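Local coordinates for Ras GTPase-activating-like protein IQGAP3 (Homo sapiens, PDB 3ISU), which probably acts as a scaffold that links Rho-family GTPase and calmodulin signalling to the cytoskeleton, here represented by its RGC domain, at residues Phe79-Gln84 with Met97-Lys102. Residues are numbered along the deposited sequence; the frame is centred on the assembly and turned at random.
Sequences FQLHYQ and MKLFNK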
ATOM      1  N   PHE A  79      -7.838  -2.804   5.445  1.00 35.27           N
ATOM      2  CA  PHE A  79      -7.029  -2.924   6.658  1.00 36.68           C
ATOM      3  C   PHE A  79      -6.195  -1.643   6.883  1.00 35.96           C
ATOM      4  O   PHE A  79      -6.190  -0.737   6.054  1.00 35.52           O
ATOM      5  CB  PHE A  79      -6.127  -4.122   6.570  1.00 37.36           C
ATOM      6  CG  PHE A  79      -4.995  -3.899   5.684  1.00 39.97           C
ATOM      7  CD1 PHE A  79      -3.770  -3.512   6.208  1.00 42.59           C
ATOM      8  CD2 PHE A  79      -5.140  -4.024   4.337  1.00 41.22           C
ATOM      9  CE1 PHE A  79      -2.729  -3.270   5.400  1.00 44.10           C
ATOM     10  CE2 PHE A  79      -4.081  -3.793   3.515  1.00 44.95           C
ATOM     11  CZ  PHE A  79      -2.877  -3.414   4.039  1.00 45.24           C
ATOM     12  N   GLN A  80      -5.490  -1.638   8.000  1.00 35.04           N
ATOM     13  CA  GLN A  80      -4.944  -0.422   8.571  1.00 35.16           C
ATOM     14  C   GLN A  80      -3.435  -0.535   8.624  1.00 33.53           C
ATOM     15  O   GLN A  80      -2.911  -1.558   9.111  1.00 34.27           O
ATOM     16  CB  GLN A  80      -5.531  -0.205   9.952  1.00 36.04           C
ATOM     17  CG  GLN A  80      -7.068  -0.151  10.046  1.00 39.64           C
ATOM     18  CD  GLN A  80      -7.744   0.894   9.157  1.00 45.07           C
ATOM     19  OE1 GLN A  80      -7.314   2.057   9.076  1.00 48.21           O
ATOM     20  NE2 GLN A  80      -8.838   0.483   8.501  1.00 46.25           N
ATOM     21  N   LEU A  81      -2.748   0.444   8.014  1.00 30.45           N
ATOM     22  CA  LEU A  81      -1.287   0.548   8.046  1.00 29.93           C
ATOM     23  C   LEU A  81      -0.990   1.620   9.106  1.00 28.42           C
ATOM     24  O   LEU A  81      -1.630   2.662   9.113  1.00 27.64           O
ATOM     25  CB  LEU A  81      -0.706   1.043   6.710  1.00 30.26           C
ATOM     26  CG  LEU A  81      -0.293   0.203   5.501  1.00 35.18           C
ATOM     27  CD1 LEU A  81       0.202   1.147   4.439  1.00 34.34           C
ATOM     28  CD2 LEU A  81       0.836  -0.766   5.890  1.00 37.04           C
ATOM     29  N   HIS A  82      -0.027   1.349   9.976  1.00 27.09           N
ATOM     30  CA  HIS A  82       0.428   2.320  10.947  1.00 26.46           C
ATOM     31  C   HIS A  82       1.868   2.693  10.623  1.00 24.61           C
ATOM     32  O   HIS A  82       2.750   1.836  10.491  1.00 23.97           O
ATOM     33  CB  HIS A  82       0.299   1.746  12.346  1.00 27.43           C
ATOM     34  CG  HIS A  82      -1.117   1.536  12.762  1.00 30.71           C
ATOM     35  ND1 HIS A  82      -1.860   2.523  13.372  1.00 32.12           N
ATOM     36  CD2 HIS A  82      -1.939   0.463  12.638  1.00 32.48           C
ATOM     37  CE1 HIS A  82      -3.067   2.055  13.642  1.00 34.30           C
ATOM     38  NE2 HIS A  82      -3.149   0.816  13.187  1.00 33.28           N
ATOM     39  N   TYR A  83       2.095   3.988  10.492  1.00 22.64           N
ATOM     40  CA  TYR A  83       3.402   4.479  10.135  1.00 22.09           C
ATOM     41  C   TYR A  83       4.448   3.973  11.141  1.00 21.36           C
ATOM     42  O   TYR A  83       5.549   3.569  10.745  1.00 21.27           O
ATOM     43  CB  TYR A  83       3.348   5.985  10.116  1.00 22.62           C
ATOM     44  CG  TYR A  83       4.493   6.617   9.404  1.00 24.69           C
ATOM     45  CD1 TYR A  83       4.487   6.802   8.024  1.00 27.54           C
ATOM     46  CD2 TYR A  83       5.640   6.962  10.108  1.00 26.78           C
ATOM     47  CE1 TYR A  83       5.560   7.405   7.390  1.00 26.83           C
ATOM     48  CE2 TYR A  83       6.683   7.517   9.480  1.00 27.51           C
ATOM     49  CZ  TYR A  83       6.647   7.760   8.144  1.00 28.80           C
ATOM     50  OH  TYR A  83       7.757   8.343   7.601  1.00 33.48           O
ATOM     51  N   GLN A  84       4.092   3.930  12.427  1.00 21.75           N
ATOM     52  CA  GLN A  84       5.049   3.512  13.465  1.00 22.58           C
ATOM     53  C   GLN A  84       5.457   2.042  13.317  1.00 22.68           C
ATOM     54  O   GLN A  84       6.619   1.671  13.554  1.00 22.68           O
ATOM     55  CB  GLN A  84       4.514   3.771  14.859  1.00 21.61           C
ATOM     56  CG  GLN A  84       5.538   3.432  15.987  1.00 25.82           C
ATOM     57  CD  GLN A  84       6.848   4.240  15.963  1.00 26.36           C
ATOM     58  OE1 GLN A  84       6.887   5.425  15.537  1.00 26.88           O
ATOM     59  NE2 GLN A  84       7.955   3.589  16.404  1.00 26.81           N
ATOM     60  N   MET A  97       7.009  -6.052   3.687  1.00 28.75           N
ATOM     61  CA  MET A  97       5.854  -6.407   4.463  1.00 29.81           C
ATOM     62  C   MET A  97       4.815  -6.953   3.485  1.00 29.74           C
ATOM     63  O   MET A  97       4.895  -6.650   2.310  1.00 27.88           O
ATOM     64  CB  MET A  97       5.390  -5.244   5.320  1.00 31.21           C
ATOM     65  CG  MET A  97       4.458  -4.173   4.784  1.00 34.90           C
ATOM     66  SD  MET A  97       3.442  -3.364   6.117  1.00 41.54           S
ATOM     67  CE  MET A  97       2.236  -4.636   6.516  1.00 46.47           C
ATOM     68  N   LYS A  98       3.934  -7.809   3.970  1.00 30.03           N
ATOM     69  CA  LYS A  98       2.951  -8.462   3.110  1.00 32.33           C
ATOM     70  C   LYS A  98       1.631  -7.758   3.335  1.00 32.25           C
ATOM     71  O   LYS A  98       1.259  -7.441   4.485  1.00 31.58           O
ATOM     72  CB  LYS A  98       2.820  -9.959   3.408  1.00 33.19           C
ATOM     73  CG  LYS A  98       3.875 -10.828   2.766  1.00 36.90           C
ATOM     74  CD  LYS A  98       3.484 -12.325   2.801  1.00 40.98           C
ATOM     75  N   LEU A  99       0.964  -7.422   2.239  1.00 32.90           N
ATOM     76  CA  LEU A  99      -0.388  -6.854   2.303  1.00 34.10           C
ATOM     77  C   LEU A  99      -1.322  -7.857   1.647  1.00 34.58           C
ATOM     78  O   LEU A  99      -0.942  -8.538   0.680  1.00 35.34           O
ATOM     79  CB  LEU A  99      -0.482  -5.528   1.564  1.00 34.18           C
ATOM     80  CG  LEU A  99       0.473  -4.378   1.860  1.00 36.72           C
ATOM     81  CD1 LEU A  99       0.066  -3.174   1.023  1.00 38.53           C
ATOM     82  CD2 LEU A  99       0.474  -4.017   3.322  1.00 38.06           C
ATOM     83  N   PHE A 100      -2.530  -7.986   2.184  1.00 35.56           N
ATOM     84  CA  PHE A 100      -3.511  -8.922   1.646  1.00 36.40           C
ATOM     85  C   PHE A 100      -2.911 -10.308   1.415  1.00 37.24           C
ATOM     86  O   PHE A 100      -3.154 -10.907   0.379  1.00 38.77           O
ATOM     87  CB  PHE A 100      -4.084  -8.341   0.332  1.00 35.91           C
ATOM     88  CG  PHE A 100      -4.647  -6.956   0.481  1.00 36.99           C
ATOM     89  CD1 PHE A 100      -5.859  -6.762   1.154  1.00 37.59           C
ATOM     90  CD2 PHE A 100      -3.949  -5.842   0.023  1.00 38.45           C
ATOM     91  CE1 PHE A 100      -6.379  -5.493   1.309  1.00 36.91           C
ATOM     92  CE2 PHE A 100      -4.455  -4.537   0.196  1.00 40.41           C
ATOM     93  CZ  PHE A 100      -5.682  -4.368   0.833  1.00 41.30           C
ATOM     94  N   ASN A 101      -2.076 -10.790   2.347  1.00 37.87           N
ATOM     95  CA  ASN A 101      -1.450 -12.136   2.284  1.00 37.73           C
ATOM     96  C   ASN A 101      -0.384 -12.422   1.190  1.00 37.72           C
ATOM     97  O   ASN A 101       0.649 -13.028   1.461  1.00 39.88           O
ATOM     98  CB  ASN A 101      -2.523 -13.226   2.237  1.00 39.04           C
ATOM     99  N   LYS A 102      -0.605 -11.979  -0.033  1.00 36.27           N
ATOM    100  CA  LYS A 102       0.305 -12.314  -1.122  1.00 34.92           C
ATOM    101  C   LYS A 102       0.998 -11.131  -1.791  1.00 31.93           C
ATOM    102  O   LYS A 102       1.840 -11.349  -2.662  1.00 31.71           O
ATOM    103  CB  LYS A 102      -0.444 -13.149  -2.160  1.00 35.67           C
ATOM    104  CG  LYS A 102      -0.748 -14.590  -1.698  1.00 39.70           C
ATOM    105  CD  LYS A 102      -1.357 -15.434  -2.812  1.00 43.58           C
ATOM    106  CE  LYS A 102      -1.498 -16.898  -2.397  1.00 44.99           C
ATOM    107  NZ  LYS A 102      -2.290 -17.655  -3.415  1.00 46.98           N
TER
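Phe-79 sends the edge of its ring at one face of Phe-100, the central feature of a contact that illustrates how two beta-sheets can be joined through apolar side chains. The rings form a T-shaped pair, with planes at 83° and centroids 4.8 Å apart, and the CD2–CE2 side of Phe-79 lies over the rim of Phe-100 rather than its middle. With chi1 at 75°, Phe-79 has CG set between its backbone N and carbonyl carbon, and the ring reaches out from its strand toward the residues around the turn after Leu-99. The outer tip of the same ring, CZ, meets CD2 of Leu-99 at 3.5 Å, the leucine crossing it at about a right angle. Cut back to an alanine, this position would probably leave the face of Phe-100 without its edge-on partner and a gap beside the CD2 methyl of Leu-99. The CD2 methyl of Leu-81 touches SD of Met-97 at 3.7 Å, and it approaches CD2 of Leu-99 more loosely, at 4.2 Å. The strands run nearly antiparallel, at 156°, but the axes of these short segments come no closer than 10.4 Å. Strand 74-82 pairs with 64-71 at the edge of the four-stranded sheet, whereas 96-99 pairs with 103-106 at the edge of the smaller one; Leu-110 of helix 107-119 packs on Leu-81, and Leu-86 and Leu-89 of helix 83-91 pack on Met-97.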